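Local coordinates for protein putative acyl-CoA dehydrogenase (Burkholderia xenovorans, PDB 5JSC) that is a putative member of the acyl-CoA dehydrogenase family, a flavoprotein that binds flavin-adenine dinucleotide and assembles from four copies of the chain, at residues Glu38-Ala43 with Glu96-His101; Asp84-Arg89 with Trp323-Gly328; Ala204-Ala209 with Arg240-Gly245; Glu215-Ile220 with Leu228-Phe233. All blocks are in the same frame, centred on the assembly; numbering follows the deposited sequence. Where two conformers were deposited one is given.

Contact 1: residues Glu38-Ala43 with Glu96-His101. With EDO (1,2-ethanediol), chain O.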
# COMPACT_ATOMS: atom_id res chain seq x y z
N GLU C 38 -28.96 -17.20 8.82
CA GLU C 38 -27.86 -18.12 9.10
C GLU C 38 -28.36 -19.56 9.24
O GLU C 38 -27.75 -20.49 8.69
CB GLU C 38 -27.12 -17.70 10.37
CG GLU C 38 -26.05 -18.70 10.85
CD GLU C 38 -24.92 -18.94 9.85
OE1 GLU C 38 -24.69 -18.09 8.96
OE2 GLU C 38 -24.24 -19.98 9.96
N ALA C 39 -29.46 -19.76 9.96
CA ALA C 39 -30.02 -21.10 10.10
C ALA C 39 -30.47 -21.65 8.75
O ALA C 39 -30.29 -22.84 8.46
CB ALA C 39 -31.18 -21.09 11.09
N TRP C 40 -31.07 -20.79 7.91
CA TRP C 40 -31.45 -21.24 6.57
C TRP C 40 -30.23 -21.70 5.78
O TRP C 40 -30.26 -22.75 5.13
CB TRP C 40 -32.20 -20.12 5.83
CG TRP C 40 -32.71 -20.57 4.47
CD1 TRP C 40 -33.94 -21.09 4.18
CD2 TRP C 40 -31.98 -20.57 3.23
NE1 TRP C 40 -34.02 -21.41 2.84
CE2 TRP C 40 -32.83 -21.11 2.24
CE3 TRP C 40 -30.69 -20.18 2.86
CZ2 TRP C 40 -32.43 -21.26 0.91
CZ3 TRP C 40 -30.29 -20.33 1.54
CH2 TRP C 40 -31.16 -20.86 0.58
N CYS C 41 -29.14 -20.94 5.86
CA CYS C 41 -27.91 -21.32 5.16
C CYS C 41 -27.37 -22.65 5.65
O CYS C 41 -26.95 -23.49 4.84
CB CYS C 41 -26.86 -20.23 5.33
SG CYS C 41 -27.20 -18.74 4.41
N ARG C 42 -27.33 -22.86 6.97
CA ARG C 42 -26.77 -24.09 7.51
C ARG C 42 -27.58 -25.30 7.11
O ARG C 42 -27.03 -26.40 6.96
CB ARG C 42 -26.66 -24.01 9.03
CG ARG C 42 -25.50 -23.16 9.50
CD ARG C 42 -25.50 -22.95 11.01
NE ARG C 42 -24.32 -22.20 11.42
CZ ARG C 42 -24.24 -21.46 12.53
NH1 ARG C 42 -23.11 -20.82 12.80
NH2 ARG C 42 -25.27 -21.35 13.34
N ALA C 43 -28.88 -25.13 6.91
CA ALA C 43 -29.75 -26.26 6.59
C ALA C 43 -29.91 -26.49 5.09
O ALA C 43 -30.25 -27.61 4.70
CB ALA C 43 -31.12 -26.05 7.21
N GLU C 96 -24.86 -10.44 3.09
CA GLU C 96 -23.65 -10.77 3.85
C GLU C 96 -23.65 -12.22 4.30
O GLU C 96 -22.67 -12.95 4.10
CB GLU C 96 -23.52 -9.84 5.06
CG GLU C 96 -22.26 -10.13 5.84
CD GLU C 96 -22.19 -9.44 7.18
OE1 GLU C 96 -22.80 -8.37 7.36
OE2 GLU C 96 -21.50 -9.97 8.08
N THR C 97 -24.76 -12.68 4.88
CA THR C 97 -24.82 -14.05 5.38
C THR C 97 -24.81 -15.06 4.23
O THR C 97 -24.10 -16.06 4.29
CB THR C 97 -26.06 -14.25 6.24
OG1 THR C 97 -26.08 -13.23 7.25
CG2 THR C 97 -26.06 -15.63 6.91
N LEU C 98 -25.58 -14.80 3.18
CA LEU C 98 -25.58 -15.72 2.05
C LEU C 98 -24.20 -15.82 1.42
O LEU C 98 -23.69 -16.93 1.19
CB LEU C 98 -26.61 -15.27 1.01
CG LEU C 98 -28.07 -15.53 1.38
CD1 LEU C 98 -28.98 -14.74 0.45
CD2 LEU C 98 -28.40 -17.02 1.34
N ALA C 99 -23.56 -14.68 1.17
CA ALA C 99 -22.23 -14.69 0.55
C ALA C 99 -21.22 -15.43 1.42
O ALA C 99 -20.32 -16.11 0.90
CB ALA C 99 -21.75 -13.26 0.29
N LYS C 100 -21.36 -15.31 2.75
CA LYS C 100 -20.46 -16.01 3.66
C LYS C 100 -20.53 -17.53 3.49
O LYS C 100 -19.58 -18.23 3.85
CB LYS C 100 -20.79 -15.61 5.10
CG LYS C 100 -19.84 -16.15 6.16
CD LYS C 100 -20.05 -15.47 7.51
CE LYS C 100 -21.43 -15.75 8.06
NZ LYS C 100 -21.63 -15.11 9.39
N HIS C 101 -21.63 -18.04 2.94
CA HIS C 101 -21.80 -19.47 2.70
C HIS C 101 -21.73 -19.86 1.23
O HIS C 101 -21.24 -20.96 0.93
CB HIS C 101 -23.15 -19.94 3.25
CG HIS C 101 -23.26 -19.89 4.74
ND1 HIS C 101 -23.04 -20.99 5.54
CD2 HIS C 101 -23.60 -18.88 5.57
CE1 HIS C 101 -23.23 -20.66 6.80
NE2 HIS C 101 -23.57 -19.38 6.85
C1 EDO O . -22.36 -7.10 10.63
O1 EDO O . -21.44 -7.40 9.58
C2 EDO O . -23.32 -8.26 10.82
O2 EDO O . -22.60 -9.50 10.75
O HOH W 1 -24.03 -15.80 10.16
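Glu38 and Cys41 of one helix meet Thr97, Leu98 and His101 of another, the two helix segments running nearly parallel, their axes 9.7 Å apart at closest approach and crossing at -23°. His101 is held at an edge and on a face. At the edge, NE2 donates to OE1 of Glu38 at 2.7 Å, close to the ring plane and on the syn side of the carboxylate. Over one face, CB of Cys41 makes a CH-pi contact, 3.6 Å from the centroid of the His101 ring. Glu38 reaches the ring because its CG is anti to the backbone N and its chain then bends at chi2 (62°). Its other oxygen, OE2, forms a salt bridge with NE of Arg42 at 2.7 Å. Water 1 links OE1 of Glu38 to NZ of Lys100. Arg42 and Lys100 nearby would probably favour the charged carboxylate. Next to this polar group the contact is apolar. CD2 of Leu98 lies 3.7 Å from SG of Cys41 and 3.8 Å from CZ3 of Trp40. The Trp40 ring also meets Trp69 edge to face. The arrangement is a histidine-carboxylate hydrogen bond between two helices of the helical N-terminal domain of the acyl-CoA dehydrogenase fold.

Contact 2: residues Asp84-Arg89 with Trp323-Gly328. With SO4 (sulfate ion), chain R; SO4 (sulfate ion), chain Q.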
# COMPACT_ATOMS: atom_id res chain seq x y z
N ASP C 84 -43.18 -1.11 3.30
CA ASP C 84 -43.38 -0.17 2.20
C ASP C 84 -42.08 0.46 1.75
O ASP C 84 -41.97 0.87 0.60
CB ASP C 84 -44.40 0.91 2.59
CG ASP C 84 -45.85 0.43 2.45
OD1 ASP C 84 -46.09 -0.66 1.90
OD2 ASP C 84 -46.76 1.17 2.88
N THR C 85 -41.08 0.50 2.63
CA THR C 85 -39.71 0.82 2.24
C THR C 85 -38.91 -0.47 2.16
O THR C 85 -39.29 -1.50 2.72
CB THR C 85 -39.04 1.76 3.24
OG1 THR C 85 -38.86 1.08 4.49
CG2 THR C 85 -39.87 3.01 3.47
N ILE C 86 -37.80 -0.40 1.44
CA ILE C 86 -36.84 -1.50 1.44
C ILE C 86 -35.90 -1.29 2.61
O ILE C 86 -35.24 -0.24 2.71
CB ILE C 86 -36.08 -1.58 0.10
CG1 ILE C 86 -37.05 -2.02 -1.01
CG2 ILE C 86 -34.87 -2.52 0.22
CD1 ILE C 86 -36.53 -1.83 -2.41
N ASP C 87 -35.85 -2.26 3.52
CA ASP C 87 -34.99 -2.24 4.70
C ASP C 87 -33.58 -2.57 4.24
O ASP C 87 -33.24 -3.73 4.02
CB ASP C 87 -35.53 -3.25 5.73
CG ASP C 87 -34.76 -3.25 7.04
OD1 ASP C 87 -33.60 -2.81 7.10
OD2 ASP C 87 -35.34 -3.74 8.05
N THR C 88 -32.75 -1.52 4.09
CA THR C 88 -31.39 -1.70 3.58
C THR C 88 -30.56 -2.55 4.51
O THR C 88 -29.76 -3.39 4.06
CB THR C 88 -30.70 -0.34 3.38
OG1 THR C 88 -31.65 0.62 2.90
CG2 THR C 88 -29.57 -0.46 2.38
N ARG C 89 -30.71 -2.36 5.82
CA ARG C 89 -29.96 -3.17 6.77
C ARG C 89 -30.32 -4.65 6.62
O ARG C 89 -29.44 -5.52 6.68
CB ARG C 89 -30.22 -2.69 8.19
CG ARG C 89 -29.57 -1.34 8.48
CD ARG C 89 -30.09 -0.70 9.77
NE ARG C 89 -31.44 -0.19 9.59
CZ ARG C 89 -32.16 0.37 10.55
NH1 ARG C 89 -31.66 0.47 11.78
NH2 ARG C 89 -33.38 0.82 10.29
N TRP C 323 -27.91 1.96 7.53
CA TRP C 323 -28.66 2.68 8.56
C TRP C 323 -29.09 4.06 8.05
O TRP C 323 -30.24 4.48 8.25
CB TRP C 323 -27.82 2.80 9.84
CG TRP C 323 -28.38 3.77 10.82
CD1 TRP C 323 -29.32 3.52 11.79
CD2 TRP C 323 -28.07 5.16 10.92
NE1 TRP C 323 -29.61 4.67 12.48
CE2 TRP C 323 -28.85 5.69 11.97
CE3 TRP C 323 -27.20 6.01 10.22
CZ2 TRP C 323 -28.79 7.04 12.34
CZ3 TRP C 323 -27.14 7.35 10.60
CH2 TRP C 323 -27.93 7.85 11.65
N LEU C 324 -28.18 4.77 7.39
CA LEU C 324 -28.48 6.12 6.92
C LEU C 324 -29.58 6.10 5.87
O LEU C 324 -30.52 6.92 5.92
CB LEU C 324 -27.21 6.78 6.39
CG LEU C 324 -27.36 8.21 5.89
CD1 LEU C 324 -27.99 9.11 6.96
CD2 LEU C 324 -25.99 8.75 5.45
N ARG C 325 -29.51 5.18 4.91
CA ARG C 325 -30.57 5.09 3.92
C ARG C 325 -31.90 4.76 4.58
O ARG C 325 -32.96 5.26 4.17
CB ARG C 325 -30.24 4.04 2.86
CG ARG C 325 -31.16 4.13 1.66
CD ARG C 325 -31.08 2.96 0.68
NE ARG C 325 -32.24 3.08 -0.20
CZ ARG C 325 -33.39 2.43 -0.05
NH1 ARG C 325 -33.54 1.52 0.89
NH2 ARG C 325 -34.37 2.65 -0.90
N ASP C 326 -31.86 3.96 5.65
CA ASP C 326 -33.06 3.59 6.38
C ASP C 326 -33.59 4.71 7.27
O ASP C 326 -34.65 4.54 7.90
CB ASP C 326 -32.79 2.34 7.22
CG ASP C 326 -32.63 1.09 6.36
OD1 ASP C 326 -33.03 1.12 5.17
OD2 ASP C 326 -32.12 0.07 6.86
N GLN C 327 -32.91 5.85 7.33
CA GLN C 327 -33.47 7.06 7.91
C GLN C 327 -34.21 7.88 6.86
O GLN C 327 -34.77 8.94 7.19
CB GLN C 327 -32.38 7.93 8.55
CG GLN C 327 -31.47 7.18 9.51
CD GLN C 327 -32.24 6.44 10.58
OE1 GLN C 327 -32.93 7.04 11.41
NE2 GLN C 327 -32.14 5.11 10.56
N GLY C 328 -34.24 7.41 5.62
CA GLY C 328 -34.84 8.15 4.53
C GLY C 328 -33.90 9.10 3.83
O GLY C 328 -34.36 9.98 3.11
S SO4 R . -37.23 3.08 -0.04
O1 SO4 R . -36.88 3.85 1.15
O2 SO4 R . -38.66 3.24 -0.30
O3 SO4 R . -36.46 3.60 -1.18
O4 SO4 R . -36.92 1.68 0.18
S SO4 Q . -34.33 2.73 13.15
O1 SO4 Q . -35.10 3.17 14.31
O2 SO4 Q . -35.17 1.90 12.29
O3 SO4 Q . -33.87 3.89 12.40
O4 SO4 Q . -33.17 1.95 13.60
O HOH W 2 -35.35 2.11 3.99
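Asp326 meets Thr88 and Arg89 with its CG anti to its own carbonyl carbon (chi1 -70°), which aims the carboxylate at the start of helix 88-101. Arg89 bends at chi3 (-74°), and this turn lays its NE beside the same carboxylate. Each oxygen of Asp326 accepts two bonds from the protein. OD1 takes the backbone N of Thr88 at 2.9 Å through its syn lone pair. It also takes OG1 of Thr88 at 2.7 Å, which comes from above the carboxylate plane. OD2 takes the backbone N of Arg89 on the syn side. Its anti lone pair receives NE of Arg89 at 2.8 Å, in a salt bridge whose two planes are 46° apart. Water 2 adds a bond to OD1 and joins it to the carbonyl of Ile86. Arg325 extends across Thr88, and its NH1 donates to OG1 of Thr88 at 2.9 Å, within the guanidinium plane. The hydroxyl of Thr88 thus accepts from Arg325 and donates to Asp326. OD1 of Asp87 lies only 3.2 Å from OD2 of Asp326, but it caps N of Ala90 while OD2 of Asp87 forms a salt bridge with Arg29, which probably eases the closeness of the two carboxylates. A sulfate, probably from the crystallisation liquor, takes bonds from NH1 and NH2 of Arg89 and from NE2 of Gln327. Gly328 closes helix 298-325 in a Schellman motif, while Asp87 N-caps helix 88-101. The arrangement is one helix N-terminus bound by an aspartate in the turn that ends helix 298-325, joining the family's N-terminal and C-terminal domains.

Contact 3: residues Ala204-Ala209 with Arg240-Gly245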
# COMPACT_ATOMS: atom_id res chain seq x y z
N ALA C 204 -36.75 3.79 -19.22
CA ALA C 204 -36.70 2.46 -18.64
C ALA C 204 -37.95 1.68 -19.02
O ALA C 204 -39.05 2.24 -19.04
CB ALA C 204 -36.59 2.53 -17.11
N PHE C 205 -37.80 0.38 -19.30
CA PHE C 205 -38.91 -0.48 -19.71
C PHE C 205 -38.84 -1.81 -18.97
O PHE C 205 -37.76 -2.35 -18.77
CB PHE C 205 -38.88 -0.79 -21.22
CG PHE C 205 -38.98 0.42 -22.10
CD1 PHE C 205 -37.83 1.09 -22.51
CD2 PHE C 205 -40.22 0.88 -22.52
CE1 PHE C 205 -37.92 2.20 -23.33
CE2 PHE C 205 -40.32 2.00 -23.33
CZ PHE C 205 -39.17 2.65 -23.74
N VAL C 206 -40.00 -2.37 -18.62
CA VAL C 206 -40.05 -3.78 -18.24
C VAL C 206 -40.30 -4.60 -19.50
O VAL C 206 -41.30 -4.40 -20.19
CB VAL C 206 -41.14 -4.07 -17.19
CG1 VAL C 206 -41.08 -5.54 -16.79
CG2 VAL C 206 -40.97 -3.16 -15.99
N VAL C 207 -39.38 -5.51 -19.80
CA VAL C 207 -39.43 -6.30 -21.02
C VAL C 207 -39.54 -7.77 -20.64
O VAL C 207 -38.59 -8.36 -20.10
CB VAL C 207 -38.21 -6.05 -21.92
CG1 VAL C 207 -38.34 -6.83 -23.21
CG2 VAL C 207 -38.07 -4.55 -22.20
N ASP C 208 -40.70 -8.38 -20.91
CA ASP C 208 -40.87 -9.79 -20.62
C ASP C 208 -39.92 -10.62 -21.47
O ASP C 208 -39.64 -10.28 -22.62
CB ASP C 208 -42.32 -10.21 -20.87
CG ASP C 208 -43.30 -9.58 -19.89
OD1 ASP C 208 -42.87 -9.18 -18.79
OD2 ASP C 208 -44.50 -9.47 -20.23
N ALA C 209 -39.43 -11.72 -20.90
CA ALA C 209 -38.42 -12.52 -21.59
C ALA C 209 -38.96 -13.13 -22.87
O ALA C 209 -38.18 -13.41 -23.80
CB ALA C 209 -37.89 -13.61 -20.66
N ARG C 240 -45.93 0.84 -24.79
CA ARG C 240 -45.66 2.07 -24.06
C ARG C 240 -46.03 1.93 -22.58
O ARG C 240 -45.37 2.51 -21.72
CB ARG C 240 -46.43 3.24 -24.68
N SER C 241 -47.06 1.13 -22.28
CA SER C 241 -47.48 0.91 -20.91
C SER C 241 -46.47 0.12 -20.09
O SER C 241 -46.67 -0.03 -18.88
CB SER C 241 -48.82 0.17 -20.90
OG SER C 241 -48.72 -1.05 -21.60
N GLN C 242 -45.40 -0.38 -20.70
CA GLN C 242 -44.33 -1.06 -19.98
C GLN C 242 -43.20 -0.12 -19.59
O GLN C 242 -42.22 -0.56 -18.97
CB GLN C 242 -43.75 -2.20 -20.83
CG GLN C 242 -44.66 -3.41 -21.00
CD GLN C 242 -44.91 -4.14 -19.70
OE1 GLN C 242 -45.80 -3.78 -18.93
NE2 GLN C 242 -44.11 -5.17 -19.43
N MET C 243 -43.30 1.16 -19.93
CA MET C 243 -42.28 2.12 -19.51
C MET C 243 -42.38 2.36 -18.01
O MET C 243 -43.48 2.52 -17.47
CB MET C 243 -42.43 3.44 -20.27
CG MET C 243 -41.34 4.44 -19.93
SD MET C 243 -41.48 6.00 -20.81
CE MET C 243 -41.14 5.46 -22.48
N LEU C 244 -41.22 2.37 -17.35
CA LEU C 244 -41.13 2.74 -15.94
C LEU C 244 -40.81 4.22 -15.85
O LEU C 244 -39.76 4.67 -16.31
CB LEU C 244 -40.06 1.92 -15.23
CG LEU C 244 -40.29 0.43 -15.12
CD1 LEU C 244 -39.03 -0.27 -14.57
CD2 LEU C 244 -41.49 0.14 -14.21
N GLY C 245 -41.72 4.99 -15.25
CA GLY C 245 -41.52 6.41 -15.15
C GLY C 245 -41.78 7.12 -16.47
O GLY C 245 -42.27 6.54 -17.44
O HOH W 3 -38.32 6.02 -18.04
O HOH W 4 -42.81 -6.58 -21.87
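The Phe205 ring meets Met243 obliquely, neither squarely over a face nor at an edge. CE of Met243 comes 3.7 Å from CZ of Phe205, while the sulfur stands further off in a Met-aromatic contact, 36° from the ring normal. The Met243 chain is extended through chi2 and bends only at chi3 (-67°), which brings its methyl back to the ring. Tyr169 meets the same ring with planes about 55° apart. Phe205 and Met243 form an antiparallel non-hydrogen-bonded pair. Bonds lie on either side of it. N of Leu244 donates to O of Ala204 at 2.8 Å, and N of Val206 to O of Gln242 at 2.9 Å. On the sheet face carrying Ala204 and Leu244, CG2 of Val206 packs 3.8 Å from CG of Leu244. The side chain of Gln242 bends at chi2, and its NE2 makes a weak bond to O of Val206. The same NE2 is also hydrogen-bonded to Tyr131. Water 3 bridges N of Ala204 and O of Leu244. The short, weakly bonded strand 243-244 is outermost in its sheet within the chain, and strand 202-208 lies between it and strand 186-192. Helices 103-122 and 125-136 cover Val206 and Leu244, and Leu253 of helix 250-286 packs on Ala204 and Leu244.

Contact 4: residues Glu215-Ile220 with Leu228-Phe233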
# COMPACT_ATOMS: atom_id res chain seq x y z
N GLU C 215 -33.44 -11.63 -28.10
CA GLU C 215 -32.66 -12.82 -28.39
C GLU C 215 -31.55 -12.97 -27.37
O GLU C 215 -30.91 -11.99 -26.97
CB GLU C 215 -32.07 -12.76 -29.81
CG GLU C 215 -33.13 -12.49 -30.88
CD GLU C 215 -32.56 -12.31 -32.28
OE1 GLU C 215 -33.35 -12.27 -33.24
OE2 GLU C 215 -31.32 -12.20 -32.41
N ILE C 216 -31.34 -14.21 -26.91
CA ILE C 216 -30.19 -14.52 -26.07
C ILE C 216 -29.03 -14.80 -27.02
O ILE C 216 -28.92 -15.89 -27.58
CB ILE C 216 -30.46 -15.69 -25.13
CG1 ILE C 216 -31.78 -15.49 -24.38
CG2 ILE C 216 -29.31 -15.85 -24.16
CD1 ILE C 216 -31.84 -14.22 -23.53
N ALA C 217 -28.20 -13.78 -27.25
CA ALA C 217 -27.18 -13.88 -28.29
C ALA C 217 -26.03 -14.77 -27.88
O ALA C 217 -25.40 -15.42 -28.73
CB ALA C 217 -26.67 -12.49 -28.65
N GLU C 218 -25.73 -14.83 -26.58
CA GLU C 218 -24.54 -15.50 -26.10
C GLU C 218 -24.70 -15.71 -24.61
O GLU C 218 -25.16 -14.81 -23.91
CB GLU C 218 -23.29 -14.65 -26.40
CG GLU C 218 -21.98 -15.19 -25.87
CD GLU C 218 -20.86 -14.18 -26.03
OE1 GLU C 218 -21.10 -13.10 -26.63
OE2 GLU C 218 -19.74 -14.45 -25.56
N ARG C 219 -24.34 -16.90 -24.13
CA ARG C 219 -24.19 -17.11 -22.70
C ARG C 219 -22.74 -16.86 -22.32
O ARG C 219 -21.82 -17.33 -23.02
CB ARG C 219 -24.63 -18.53 -22.30
CG ARG C 219 -26.11 -18.82 -22.57
CD ARG C 219 -27.03 -17.79 -21.92
NE ARG C 219 -26.79 -17.68 -20.48
CZ ARG C 219 -27.35 -18.47 -19.57
NH1 ARG C 219 -28.20 -19.42 -19.94
NH2 ARG C 219 -27.07 -18.30 -18.29
N ILE C 220 -22.53 -16.10 -21.26
CA ILE C 220 -21.21 -15.59 -20.92
C ILE C 220 -20.65 -16.37 -19.74
O ILE C 220 -21.34 -16.57 -18.73
CB ILE C 220 -21.28 -14.08 -20.59
CG1 ILE C 220 -21.77 -13.31 -21.82
CG2 ILE C 220 -19.92 -13.56 -20.14
CD1 ILE C 220 -22.10 -11.85 -21.52
N LEU C 228 -25.25 -15.49 -16.96
CA LEU C 228 -24.94 -14.21 -17.59
C LEU C 228 -25.18 -14.33 -19.08
O LEU C 228 -24.92 -15.37 -19.68
CB LEU C 228 -23.49 -13.78 -17.34
CG LEU C 228 -23.05 -13.14 -16.03
CD1 LEU C 228 -21.53 -13.09 -16.00
CD2 LEU C 228 -23.63 -11.76 -15.93
N ALA C 229 -25.68 -13.25 -19.70
CA ALA C 229 -25.89 -13.32 -21.14
C ALA C 229 -25.70 -11.97 -21.81
O ALA C 229 -25.77 -10.91 -21.17
CB ALA C 229 -27.28 -13.85 -21.50
N ARG C 230 -25.45 -12.04 -23.11
CA ARG C 230 -25.58 -10.90 -24.01
C ARG C 230 -26.97 -10.97 -24.63
O ARG C 230 -27.36 -12.02 -25.16
CB ARG C 230 -24.50 -10.92 -25.09
CG ARG C 230 -24.52 -9.74 -26.05
CD ARG C 230 -23.22 -9.70 -26.86
NE ARG C 230 -23.22 -8.69 -27.91
CZ ARG C 230 -22.13 -8.16 -28.45
NH1 ARG C 230 -20.92 -8.52 -28.03
NH2 ARG C 230 -22.24 -7.24 -29.41
N LEU C 231 -27.71 -9.88 -24.54
CA LEU C 231 -29.05 -9.78 -25.10
C LEU C 231 -28.98 -8.98 -26.38
O LEU C 231 -28.44 -7.87 -26.39
CB LEU C 231 -30.00 -9.09 -24.13
CG LEU C 231 -30.05 -9.60 -22.70
CD1 LEU C 231 -31.04 -8.76 -21.92
CD2 LEU C 231 -30.42 -11.06 -22.67
N HIS C 232 -29.55 -9.51 -27.46
CA HIS C 232 -29.67 -8.77 -28.70
C HIS C 232 -31.14 -8.44 -28.94
O HIS C 232 -31.99 -9.33 -28.92
CB HIS C 232 -29.11 -9.55 -29.89
CG HIS C 232 -29.26 -8.83 -31.19
ND1 HIS C 232 -28.58 -7.66 -31.48
CD2 HIS C 232 -30.03 -9.09 -32.27
CE1 HIS C 232 -28.92 -7.25 -32.68
NE2 HIS C 232 -29.80 -8.09 -33.19
N PHE C 233 -31.43 -7.16 -29.16
CA PHE C 233 -32.78 -6.70 -29.41
C PHE C 233 -32.90 -6.45 -30.91
O PHE C 233 -32.27 -5.54 -31.45
CB PHE C 233 -33.08 -5.42 -28.62
CG PHE C 233 -33.11 -5.63 -27.13
CD1 PHE C 233 -31.94 -5.78 -26.41
CD2 PHE C 233 -34.32 -5.67 -26.45
CE1 PHE C 233 -31.96 -5.96 -25.04
CE2 PHE C 233 -34.36 -5.86 -25.08
CZ PHE C 233 -33.18 -6.00 -24.37
O HOH W 5 -23.78 -17.93 -18.13
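Glu215 and His232 lie side by side and point the same way on one face of an antiparallel hairpin. OE2 of Glu215 comes to the edge of the imidazole, 3.4 Å from CD2 of His232, with the carboxylate and ring planes 51° apart. ND1 of His232 is hydrogen-bonded to Asp174. On the other face Ile216 and Leu231 also run alongside each other, and CD1 of Ile216 touches CD2 of Leu231 at 3.6 Å. CG2 of Ile216 reaches CB of Ala229 on the same face. Glu218 and Arg230 form a looser pair. OE1 of Glu218 lies 4.0 Å from CD of Arg230, whose guanidinium turns away to a salt bridge with Asp174. The register shifts here, because Ala217 and Glu218 both face Arg230 in a classic beta bulge. N of Ala217 donates to O of Arg230 at 2.9 Å, and N of Arg230 donates to O of Glu218. Arg219 bends at chi2 and chi3 (-54° and -55°), which brings its NE across to strand 228-233. This NE donates to O of Leu228 at 3.1 Å. N of Ile220 binds the same oxygen at 3.0 Å, from the opposite face of the carbonyl plane. The guanidinium also forms a salt bridge with Asp54. Leu228 belongs to the pocket of flavin-adenine dinucleotide. Two donors on this carbonyl probably help to hold the backbone of Leu228 in place beside the flavin, while Arg219 and Arg230 have salt-bridge partners, Asp54 and Asp174, outside the hairpin.

In the fold
Contacts 1 and 2 share helix 88-101. Contact 2 sits at the N-terminal start of that helix and contact 1 near its other end, with their nearest atoms about 7 Å apart. Contact 2 is buried yet rich in charge, and it ties chain regions more than 230 residues apart. Contact 1 is only partly buried and stays within the N-terminal domain. Contacts 3 and 4 are strand pairings, relying more on backbone bonds. Contact 3 is buried and mostly apolar. Contact 4 is partly exposed, carries charged side chains, and alone of the four includes a flavin-pocket residue. It is nested along the chain inside contact 3, with centres about 19 Å apart.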